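Local coordinates for protein GTPase HflX (Sulfolobus solfataricus, PDB 3KXI) that hydrolyses GTP specifically and associates with the 50S ribosomal subunit, with a possible role in protein synthesis or ribosome biogenesis, at residues A[187-192]-A[264-269]; A[193-198]-A[333-338]; A[234-239]-A[250-255]. All coordinates share one frame; numbering follows the deposited sequence.

Contact 1 (A[187-192]-A[264-269]); sequences YTNSGK and VIDSTF. With GDP (guanosine-5'-diphosphate), chain C.
Val264 and Ser190 carry most of this buried contact, and CG1 of Val264 makes the closest approach. It stands 3.2 Å from the carbonyl O of Ser190 and 3.6 Å from its OG, so it meets that residue on both its backbone and its side chain. Its torsion explains the reach: CG1 is trans to the backbone N (chi1 -177°), while CG2 approaches CA of Lys192 at 4.3 Å. No hydrogen bond joins the two segments; the fit is by packing. Ser190 OG instead turns back to its own loop and donates to Tyr187 O at 2.8 Å, in the carbonyl plane with a C=O...donor angle of 147°. Ser190 N reaches the same oxygen, so two donors hold Tyr187 O within a type II beta turn. This loop, between strand 181-185 and helix 192-199, is the P-loop (Walker A) of the G domain, and strand 260-266 runs next to 181-185 in the sheet. GDP confirms the assignment: Asn189 N points almost straight at O1B (172°), while O2B receives Gly191 N, Lys192 N and, at 2.8 Å, Lys192 NZ. At the strand's end, CB of Asp266 lies 4.5 Å from Ser190 CA. Its carboxylate closes an Asx turn, with Thr268 N and Thr268 OG1 both meeting OD1 from the same face, well above the carboxylate plane. OD2 has a long, weak ion pair with Lys301, which also donates to Asn189 O. An alanine at Asp266 is likely to leave Thr268 N and OG1 without their shared acceptor, freeing the turn, and to cost Lys301 a nearby negative charge. Next to Val264, Asn300 ND2 donates to Ser190 O from the neighbouring strand.

Contact 2 (A[193-198]-A[333-338]); sequences TSLFNS and ISALKR. With GDP (guanosine-5'-diphosphate), chain C.
Oxygen O1A of the GDP alpha-phosphate is gripped twice by Ser194, whose CB packs against Ala335 CB at 3.9 Å. Ser194 N reaches O1A at 2.7 Å with an N-H...acceptor angle of 162°, and its OG adds a second bond at 2.9 Å. The helix 192-199 that follows the P-loop thus meets the guanine-recognition loop 333-338, the G5 element of the G domain, with the nucleotide bridging them. At the base end, Leu336 N donates to GDP O6 in a nearly straight bond of 176°. That loop is held by its own ST motif, in which Ser334 OG accepts from Lys337 N, and by Asp303 and Asn300, which bond Ser334 OG and Ala335 N.

Ala335 carries the packing between helix and loop: its methyl points toward the helix, lying 3.8 Å from Leu195 N and 4.2 Å from Leu195 CB. Further along the helix, Ser198 CB comes up to the edge of the Arg338 guanidinium, in its plane, nearest NE; the arginine chain is extended from CG to NE and lies at the exposed margin. Leu195 is buried, its side chain also resting on Ile262 and Val264 of strand 260-266. With CG opposite the backbone N across the CA-CB bond (chi1 -177°), CD1 of Leu195 is placed beside CD1 of Ile333, a residue that rests in turn on Thr298 and Asn300. The two side chains cross at about a right angle, their CD1 methyls 4.2 Å apart.

Contact 3 (A[234-239]-A[250-255]); sequences VGFIRG and VTLSEA
Thr251 meets Val234 methyl to methyl, CG2 to CG1 at 3.9 Å, the two side chains crossing at about a right angle. Its hydroxyl takes no part: OG1 bonds back to Ala247 O in the preceding helical turn, leaving the methyl to face the loop. Leu252, next along, supplies the larger share of the packing. Val234 CG1 lies 3.7 Å from Leu252 CA, placed there by a chi1 of 63° that sets it between its own backbone N and carbonyl carbon. The branches of Leu252 then divide: CD1 comes 3.7 Å from Val234 O, while CD2 reaches the edge of the Phe236 ring, 4.3 Å from CD1 of that ring and near its plane. Beyond Leu252 the chain passes into a 3-10 segment, where Leu252 O accepts from Ala255 N. No hydrogen bond crosses between loop and helix; the contact is van der Waals packing, mostly between apolar groups. The packing sets helix 245-253 against the loop after strand 226-232, where Val234 and Gly235 are predicted GTP-binding residues; Asp232 through Gly235 fit the G3 (DxxG) motif that opens switch II in GTPases.

From the N terminus, the chain reaches the P-loop 187-192 and then, without a break, the helical segment 193-198, which begin contact 1 and contact 2. The segments of contact 3 come next: 234-239 and 250-255 close a short loop of their own, lying within the chain spans of both other contacts. Contact 1 closes at 264-269 and contact 2 at 333-338, so these two cross. They touch through Val264 CG2 and Leu195 CD2, and both reach GDP. Contact 3 joins contact 1 where Thr188 N probably bonds to Phe236 O, but stays about 8 Å, nearest atoms, from contact 2. Together they tie P-loop, switch II region and guanine loop at the C-terminal ends of the six-stranded sheet's strands.

Contact 1 (A[187-192]-A[264-269])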
loop_
_atom_site.group_PDB
_atom_site.type_symbol
_atom_site.label_atom_id
_atom_site.label_comp_id
_atom_site.label_asym_id
_atom_site.label_seq_id
_atom_site.Cartn_x
_atom_site.Cartn_y
_atom_site.Cartn_z
ATOM N N TYR A 187 1.301 -4.312 -6.863
ATOM C CA TYR A 187 2.105 -3.107 -6.701
ATOM C C TYR A 187 1.267 -1.846 -6.775
ATOM O O TYR A 187 0.142 -1.861 -7.262
ATOM C CB TYR A 187 3.242 -3.056 -7.719
ATOM C CG TYR A 187 4.461 -3.826 -7.273
ATOM C CD1 TYR A 187 4.690 -5.127 -7.716
ATOM C CD2 TYR A 187 5.378 -3.257 -6.393
ATOM C CE1 TYR A 187 5.808 -5.834 -7.302
ATOM C CE2 TYR A 187 6.493 -3.953 -5.976
ATOM C CZ TYR A 187 6.704 -5.240 -6.431
ATOM O OH TYR A 187 7.814 -5.932 -6.015
ATOM N N THR A 188 1.822 -0.755 -6.266
ATOM C CA THR A 188 1.119 0.512 -6.278
ATOM C C THR A 188 0.998 0.994 -7.713
ATOM O O THR A 188 1.913 0.809 -8.517
ATOM C CB THR A 188 1.819 1.561 -5.399
ATOM O OG1 THR A 188 3.236 1.450 -5.565
ATOM C CG2 THR A 188 1.488 1.314 -3.934
ATOM N N ASN A 189 -0.150 1.584 -8.025
ATOM C CA ASN A 189 -0.448 2.037 -9.367
ATOM C C ASN A 189 -0.744 0.884 -10.324
ATOM O O ASN A 189 -0.881 1.097 -11.528
ATOM C CB ASN A 189 0.684 2.913 -9.903
ATOM C CG ASN A 189 0.292 3.665 -11.152
ATOM O OD1 ASN A 189 -0.580 4.531 -11.118
ATOM N ND2 ASN A 189 0.935 3.340 -12.263
ATOM N N SER A 190 -0.844 -0.333 -9.792
ATOM C CA SER A 190 -1.219 -1.492 -10.602
ATOM C C SER A 190 -2.726 -1.517 -10.834
ATOM O O SER A 190 -3.201 -2.100 -11.810
ATOM C CB SER A 190 -0.782 -2.799 -9.932
ATOM O OG SER A 190 -1.681 -3.186 -8.899
ATOM N N GLY A 191 -3.470 -0.895 -9.923
ATOM C CA GLY A 191 -4.914 -0.795 -10.037
ATOM C C GLY A 191 -5.688 -1.466 -8.914
ATOM O O GLY A 191 -6.895 -1.686 -9.045
ATOM N N LYS A 192 -5.008 -1.796 -7.817
ATOM C CA LYS A 192 -5.658 -2.464 -6.684
ATOM C C LYS A 192 -6.948 -1.764 -6.303
ATOM O O LYS A 192 -8.021 -2.373 -6.274
ATOM C CB LYS A 192 -4.757 -2.481 -5.450
ATOM C CG LYS A 192 -3.659 -3.508 -5.451
ATOM C CD LYS A 192 -2.881 -3.428 -4.147
ATOM C CE LYS A 192 -2.526 -1.978 -3.792
ATOM N NZ LYS A 192 -1.586 -1.309 -4.745
ATOM N N VAL A 264 -3.224 -8.137 -8.894
ATOM C CA VAL A 264 -3.372 -7.193 -9.993
ATOM C C VAL A 264 -2.009 -6.886 -10.610
ATOM O O VAL A 264 -1.016 -6.744 -9.894
ATOM C CB VAL A 264 -4.021 -5.876 -9.524
ATOM C CG1 VAL A 264 -4.228 -4.934 -10.713
ATOM C CG2 VAL A 264 -5.336 -6.147 -8.785
ATOM N N ILE A 265 -1.966 -6.789 -11.937
ATOM C CA ILE A 265 -0.707 -6.573 -12.652
ATOM C C ILE A 265 -0.866 -5.531 -13.764
ATOM O O ILE A 265 -1.880 -5.509 -14.467
ATOM C CB ILE A 265 -0.156 -7.900 -13.240
ATOM C CG1 ILE A 265 0.026 -8.952 -12.140
ATOM C CG2 ILE A 265 1.161 -7.669 -13.963
ATOM C CD1 ILE A 265 1.201 -8.678 -11.211
ATOM N N ASP A 266 0.140 -4.672 -13.916
ATOM C CA ASP A 266 0.090 -3.573 -14.880
ATOM C C ASP A 266 0.521 -4.040 -16.268
ATOM O O ASP A 266 1.713 -4.178 -16.548
ATOM C CB ASP A 266 0.984 -2.418 -14.411
ATOM C CG ASP A 266 0.684 -1.116 -15.129
ATOM O OD1 ASP A 266 0.002 -1.144 -16.180
ATOM O OD2 ASP A 266 1.130 -0.057 -14.639
ATOM N N SER A 267 -0.453 -4.279 -17.139
ATOM C CA SER A 267 -0.158 -4.782 -18.479
ATOM C C SER A 267 0.717 -3.826 -19.296
ATOM O O SER A 267 1.337 -4.232 -20.278
ATOM C CB SER A 267 -1.450 -5.116 -19.239
ATOM O OG SER A 267 -2.241 -3.959 -19.450
ATOM N N THR A 268 0.781 -2.565 -18.877
ATOM C CA THR A 268 1.530 -1.557 -19.620
ATOM C C THR A 268 3.042 -1.645 -19.404
ATOM O O THR A 268 3.799 -0.844 -19.952
ATOM C CB THR A 268 1.042 -0.120 -19.296
ATOM O OG1 THR A 268 1.757 0.402 -18.171
ATOM C CG2 THR A 268 -0.459 -0.114 -19.015
ATOM N N PHE A 269 3.476 -2.607 -18.595
ATOM C CA PHE A 269 4.902 -2.894 -18.432
ATOM C C PHE A 269 5.464 -3.624 -19.653
ATOM O O PHE A 269 4.816 -4.516 -20.206
ATOM C CB PHE A 269 5.152 -3.759 -17.189
ATOM C CG PHE A 269 5.202 -2.990 -15.903
ATOM C CD1 PHE A 269 6.016 -1.880 -15.771
ATOM C CD2 PHE A 269 4.455 -3.398 -14.811
ATOM C CE1 PHE A 269 6.067 -1.175 -14.580
ATOM C CE2 PHE A 269 4.502 -2.700 -13.616
ATOM C CZ PHE A 269 5.309 -1.588 -13.499
HETATM P PB GDP C . -3.147 0.914 -6.866
HETATM O O1B GDP C . -2.108 1.799 -6.223
HETATM O O2B GDP C . -2.544 -0.431 -7.183
HETATM O O3B GDP C . -4.321 0.702 -5.948
HETATM O O3A GDP C . -3.639 1.604 -8.232
HETATM P PA GDP C . -4.846 2.663 -8.306
HETATM O O1A GDP C . -6.188 1.992 -8.118
HETATM O O2A GDP C . -4.633 3.769 -7.296
HETATM O "O5'" GDP C . -4.682 3.179 -9.821
HETATM C "C5'" GDP C . -3.410 3.699 -10.248
HETATM C "C4'" GDP C . -3.671 4.560 -11.470
HETATM O "O4'" GDP C . -3.916 3.728 -12.606
HETATM C "C3'" GDP C . -4.949 5.322 -11.187
HETATM O "O3'" GDP C . -4.746 6.715 -11.440
HETATM C "C2'" GDP C . -5.987 4.732 -12.119
HETATM O "O2'" GDP C . -6.820 5.755 -12.662
HETATM C "C1'" GDP C . -5.181 4.036 -13.201
HETATM N N9 GDP C . -5.857 2.779 -13.601
HETATM C C8 GDP C . -6.271 1.808 -12.762
HETATM N N7 GDP C . -6.847 0.785 -13.443
HETATM C C5 GDP C . -6.793 1.090 -14.753
HETATM C C6 GDP C . -7.212 0.442 -16.019
HETATM O O6 GDP C . -7.779 -0.675 -16.021
HETATM N N1 GDP C . -6.965 1.102 -17.159
HETATM C C2 GDP C . -6.361 2.305 -17.185
HETATM N N2 GDP C . -6.145 2.907 -18.380
HETATM N N3 GDP C . -5.952 2.951 -16.067
HETATM C C4 GDP C . -6.137 2.404 -14.849
#

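Contact 2 (A[193-198]-A[333-338])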
loop_
_atom_site.group_PDB
_atom_site.type_symbol
_atom_site.label_atom_id
_atom_site.label_comp_id
_atom_site.label_asym_id
_atom_site.label_seq_id
_atom_site.Cartn_x
_atom_site.Cartn_y
_atom_site.Cartn_z
ATOM N N THR A 193 -6.824 -0.478 -5.991
ATOM C CA THR A 193 -7.962 0.310 -5.558
ATOM C C THR A 193 -9.020 0.384 -6.648
ATOM O O THR A 193 -10.184 0.069 -6.407
ATOM C CB THR A 193 -7.543 1.736 -5.134
ATOM O OG1 THR A 193 -6.648 1.666 -4.014
ATOM C CG2 THR A 193 -8.764 2.552 -4.752
ATOM N N SER A 194 -8.620 0.799 -7.844
ATOM C CA SER A 194 -9.560 0.898 -8.958
ATOM C C SER A 194 -10.410 -0.368 -9.050
ATOM O O SER A 194 -11.627 -0.302 -9.224
ATOM C CB SER A 194 -8.829 1.135 -10.285
ATOM O OG SER A 194 -8.065 2.329 -10.261
ATOM N N LEU A 195 -9.769 -1.523 -8.919
ATOM C CA LEU A 195 -10.478 -2.785 -9.036
ATOM C C LEU A 195 -11.449 -3.002 -7.883
ATOM O O LEU A 195 -12.620 -3.306 -8.099
ATOM C CB LEU A 195 -9.496 -3.949 -9.130
ATOM C CG LEU A 195 -10.194 -5.289 -9.337
ATOM C CD1 LEU A 195 -11.113 -5.205 -10.549
ATOM C CD2 LEU A 195 -9.185 -6.420 -9.479
ATOM N N PHE A 196 -10.958 -2.851 -6.657
ATOM C CA PHE A 196 -11.813 -2.945 -5.482
ATOM C C PHE A 196 -13.037 -2.053 -5.672
ATOM O O PHE A 196 -14.167 -2.462 -5.405
ATOM C CB PHE A 196 -11.043 -2.550 -4.216
ATOM C CG PHE A 196 -11.881 -2.564 -2.962
ATOM C CD1 PHE A 196 -12.220 -3.762 -2.346
ATOM C CD2 PHE A 196 -12.326 -1.379 -2.398
ATOM C CE1 PHE A 196 -12.992 -3.778 -1.198
ATOM C CE2 PHE A 196 -13.095 -1.387 -1.250
ATOM C CZ PHE A 196 -13.430 -2.590 -0.650
ATOM N N ASN A 197 -12.805 -0.839 -6.157
ATOM C CA ASN A 197 -13.885 0.114 -6.378
ATOM C C ASN A 197 -14.922 -0.341 -7.399
ATOM O O ASN A 197 -16.116 -0.333 -7.115
ATOM C CB ASN A 197 -13.327 1.492 -6.743
ATOM C CG ASN A 197 -12.850 2.263 -5.525
ATOM O OD1 ASN A 197 -13.129 1.879 -4.386
ATOM N ND2 ASN A 197 -12.127 3.355 -5.756
ATOM N N SER A 198 -14.477 -0.734 -8.585
ATOM C CA SER A 198 -15.420 -1.145 -9.618
ATOM C C SER A 198 -16.145 -2.435 -9.231
ATOM O O SER A 198 -17.291 -2.659 -9.630
ATOM C CB SER A 198 -14.734 -1.275 -10.984
ATOM O OG SER A 198 -13.623 -2.144 -10.925
ATOM N N ILE A 333 -7.905 -7.687 -17.882
ATOM C CA ILE A 333 -8.981 -6.822 -17.418
ATOM C C ILE A 333 -8.669 -5.340 -17.609
ATOM O O ILE A 333 -7.528 -4.954 -17.882
ATOM C CB ILE A 333 -9.318 -7.081 -15.932
ATOM C CG1 ILE A 333 -8.117 -6.782 -15.024
ATOM C CG2 ILE A 333 -9.811 -8.507 -15.738
ATOM C CD1 ILE A 333 -8.502 -6.223 -13.658
ATOM N N SER A 334 -9.699 -4.513 -17.474
ATOM C CA SER A 334 -9.521 -3.069 -17.399
ATOM C C SER A 334 -10.402 -2.520 -16.276
ATOM O O SER A 334 -11.579 -2.233 -16.496
ATOM C CB SER A 334 -9.875 -2.397 -18.726
ATOM O OG SER A 334 -9.808 -0.988 -18.609
ATOM N N ALA A 335 -9.833 -2.398 -15.077
ATOM C CA ALA A 335 -10.564 -1.899 -13.912
ATOM C C ALA A 335 -11.198 -0.545 -14.209
ATOM O O ALA A 335 -12.314 -0.257 -13.779
ATOM C CB ALA A 335 -9.641 -1.800 -12.704
ATOM N N LEU A 336 -10.468 0.274 -14.959
ATOM C CA LEU A 336 -10.927 1.592 -15.357
ATOM C C LEU A 336 -12.162 1.489 -16.264
ATOM O O LEU A 336 -13.242 1.972 -15.914
ATOM C CB LEU A 336 -9.778 2.332 -16.047
ATOM C CG LEU A 336 -9.795 3.846 -16.263
ATOM C CD1 LEU A 336 -10.237 4.163 -17.677
ATOM C CD2 LEU A 336 -10.646 4.570 -15.217
ATOM N N LYS A 337 -12.002 0.823 -17.405
ATOM C CA LYS A 337 -13.062 0.715 -18.413
ATOM C C LYS A 337 -14.080 -0.411 -18.154
ATOM O O LYS A 337 -15.113 -0.488 -18.822
ATOM C CB LYS A 337 -12.443 0.554 -19.806
ATOM C CG LYS A 337 -11.614 1.748 -20.254
ATOM C CD LYS A 337 -12.475 2.774 -20.995
ATOM C CE LYS A 337 -12.217 4.211 -20.526
ATOM N NZ LYS A 337 -12.891 4.512 -19.220
ATOM N N ARG A 338 -13.786 -1.282 -17.194
ATOM C CA ARG A 338 -14.718 -2.338 -16.800
ATOM C C ARG A 338 -15.043 -3.295 -17.959
ATOM O O ARG A 338 -16.144 -3.838 -18.058
ATOM C CB ARG A 338 -15.983 -1.728 -16.185
ATOM C CG ARG A 338 -15.697 -0.912 -14.924
ATOM C CD ARG A 338 -16.945 -0.248 -14.376
ATOM N NE ARG A 338 -16.733 0.271 -13.027
ATOM C CZ ARG A 338 -17.448 1.251 -12.480
ATOM N NH1 ARG A 338 -18.420 1.835 -13.172
ATOM N NH2 ARG A 338 -17.186 1.654 -11.243
HETATM P PB GDP C . -3.147 0.914 -6.866
HETATM O O1B GDP C . -2.108 1.799 -6.223
HETATM O O2B GDP C . -2.544 -0.431 -7.183
HETATM O O3B GDP C . -4.321 0.702 -5.948
HETATM O O3A GDP C . -3.639 1.604 -8.232
HETATM P PA GDP C . -4.846 2.663 -8.306
HETATM O O1A GDP C . -6.188 1.992 -8.118
HETATM O O2A GDP C . -4.633 3.769 -7.296
HETATM O "O5'" GDP C . -4.682 3.179 -9.821
HETATM C "C5'" GDP C . -3.410 3.699 -10.248
HETATM C "C4'" GDP C . -3.671 4.560 -11.470
HETATM O "O4'" GDP C . -3.916 3.728 -12.606
HETATM C "C3'" GDP C . -4.949 5.322 -11.187
HETATM O "O3'" GDP C . -4.746 6.715 -11.440
HETATM C "C2'" GDP C . -5.987 4.732 -12.119
HETATM O "O2'" GDP C . -6.820 5.755 -12.662
HETATM C "C1'" GDP C . -5.181 4.036 -13.201
HETATM N N9 GDP C . -5.857 2.779 -13.601
HETATM C C8 GDP C . -6.271 1.808 -12.762
HETATM N N7 GDP C . -6.847 0.785 -13.443
HETATM C C5 GDP C . -6.793 1.090 -14.753
HETATM C C6 GDP C . -7.212 0.442 -16.019
HETATM O O6 GDP C . -7.779 -0.675 -16.021
HETATM N N1 GDP C . -6.965 1.102 -17.159
HETATM C C2 GDP C . -6.361 2.305 -17.185
HETATM N N2 GDP C . -6.145 2.907 -18.380
HETATM N N3 GDP C . -5.952 2.951 -16.067
HETATM C C4 GDP C . -6.137 2.404 -14.849
#

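Contact 3 (A[234-239]-A[250-255])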
loop_
_atom_site.group_PDB
_atom_site.type_symbol
_atom_site.label_atom_id
_atom_site.label_comp_id
_atom_site.label_asym_id
_atom_site.label_seq_id
_atom_site.Cartn_x
_atom_site.Cartn_y
_atom_site.Cartn_z
ATOM N N VAL A 234 -3.031 -3.390 1.449
ATOM C CA VAL A 234 -1.857 -2.555 1.218
ATOM C C VAL A 234 -1.046 -3.188 0.086
ATOM O O VAL A 234 -0.874 -4.406 0.028
ATOM C CB VAL A 234 -0.987 -2.423 2.486
ATOM C CG1 VAL A 234 -0.439 -3.779 2.908
ATOM C CG2 VAL A 234 0.144 -1.440 2.257
ATOM N N GLY A 235 -0.556 -2.376 -0.833
ATOM C CA GLY A 235 0.087 -2.953 -1.993
ATOM C C GLY A 235 1.460 -3.534 -1.720
ATOM O O GLY A 235 1.909 -3.626 -0.570
ATOM N N PHE A 236 2.116 -3.951 -2.797
ATOM C CA PHE A 236 3.553 -4.118 -2.788
ATOM C C PHE A 236 4.104 -2.721 -3.010
ATOM O O PHE A 236 3.569 -1.955 -3.813
ATOM C CB PHE A 236 3.990 -5.059 -3.905
ATOM C CG PHE A 236 3.247 -6.361 -3.915
ATOM C CD1 PHE A 236 3.079 -7.087 -2.742
ATOM C CD2 PHE A 236 2.723 -6.868 -5.094
ATOM C CE1 PHE A 236 2.396 -8.293 -2.743
ATOM C CE2 PHE A 236 2.039 -8.075 -5.104
ATOM C CZ PHE A 236 1.875 -8.789 -3.925
ATOM N N ILE A 237 5.156 -2.374 -2.281
ATOM C CA ILE A 237 5.649 -1.008 -2.286
ATOM C C ILE A 237 7.103 -0.988 -2.707
ATOM O O ILE A 237 7.899 -1.793 -2.229
ATOM C CB ILE A 237 5.509 -0.356 -0.897
ATOM C CG1 ILE A 237 4.097 -0.567 -0.341
ATOM C CG2 ILE A 237 5.835 1.125 -0.963
ATOM C CD1 ILE A 237 3.040 0.325 -0.947
ATOM N N ARG A 238 7.447 -0.077 -3.611
ATOM C CA ARG A 238 8.820 0.025 -4.093
ATOM C C ARG A 238 9.677 0.864 -3.164
ATOM O O ARG A 238 9.201 1.842 -2.574
ATOM C CB ARG A 238 8.866 0.622 -5.498
ATOM C CG ARG A 238 8.465 -0.342 -6.590
ATOM C CD ARG A 238 7.179 0.104 -7.256
ATOM N NE ARG A 238 6.793 -0.778 -8.354
ATOM C CZ ARG A 238 5.670 -0.650 -9.050
ATOM N NH1 ARG A 238 4.812 0.326 -8.761
ATOM N NH2 ARG A 238 5.404 -1.501 -10.030
ATOM N N GLY A 239 10.945 0.479 -3.052
ATOM C CA GLY A 239 11.918 1.246 -2.296
ATOM C C GLY A 239 11.424 1.628 -0.916
ATOM O O GLY A 239 11.388 2.807 -0.557
ATOM N N VAL A 250 4.585 -6.661 8.434
ATOM C CA VAL A 250 3.514 -7.112 9.321
ATOM C C VAL A 250 2.140 -6.669 8.812
ATOM O O VAL A 250 1.175 -7.427 8.880
ATOM C CB VAL A 250 3.741 -6.623 10.779
ATOM C CG1 VAL A 250 2.670 -7.177 11.719
ATOM C CG2 VAL A 250 5.131 -7.015 11.252
ATOM N N THR A 251 2.058 -5.443 8.303
ATOM C CA THR A 251 0.820 -4.941 7.711
ATOM C C THR A 251 0.409 -5.795 6.514
ATOM O O THR A 251 -0.717 -6.275 6.433
ATOM C CB THR A 251 0.958 -3.465 7.267
ATOM O OG1 THR A 251 1.311 -2.648 8.393
ATOM C CG2 THR A 251 -0.345 -2.951 6.668
ATOM N N LEU A 252 1.336 -5.984 5.586
ATOM C CA LEU A 252 1.083 -6.804 4.409
ATOM C C LEU A 252 0.708 -8.241 4.774
ATOM O O LEU A 252 -0.187 -8.825 4.168
ATOM C CB LEU A 252 2.313 -6.799 3.504
ATOM C CG LEU A 252 2.278 -7.664 2.247
ATOM C CD1 LEU A 252 1.132 -7.261 1.316
ATOM C CD2 LEU A 252 3.613 -7.566 1.538
ATOM N N SER A 253 1.397 -8.800 5.767
ATOM C CA SER A 253 1.204 -10.200 6.148
ATOM C C SER A 253 -0.224 -10.505 6.570
ATOM O O SER A 253 -0.618 -11.665 6.626
ATOM C CB SER A 253 2.161 -10.603 7.274
ATOM O OG SER A 253 3.512 -10.619 6.843
ATOM N N GLU A 254 -0.999 -9.470 6.872
ATOM C CA GLU A 254 -2.385 -9.669 7.282
ATOM C C GLU A 254 -3.200 -10.250 6.132
ATOM O O GLU A 254 -4.259 -10.841 6.343
ATOM C CB GLU A 254 -2.998 -8.361 7.779
ATOM C CG GLU A 254 -2.334 -7.813 9.033
ATOM C CD GLU A 254 -3.021 -6.569 9.572
ATOM O OE1 GLU A 254 -4.000 -6.105 8.945
ATOM O OE2 GLU A 254 -2.579 -6.055 10.620
ATOM N N ALA A 255 -2.687 -10.083 4.918
ATOM C CA ALA A 255 -3.317 -10.629 3.723
ATOM C C ALA A 255 -3.378 -12.156 3.771
ATOM O O ALA A 255 -4.258 -12.769 3.163
ATOM C CB ALA A 255 -2.562 -10.172 2.487
#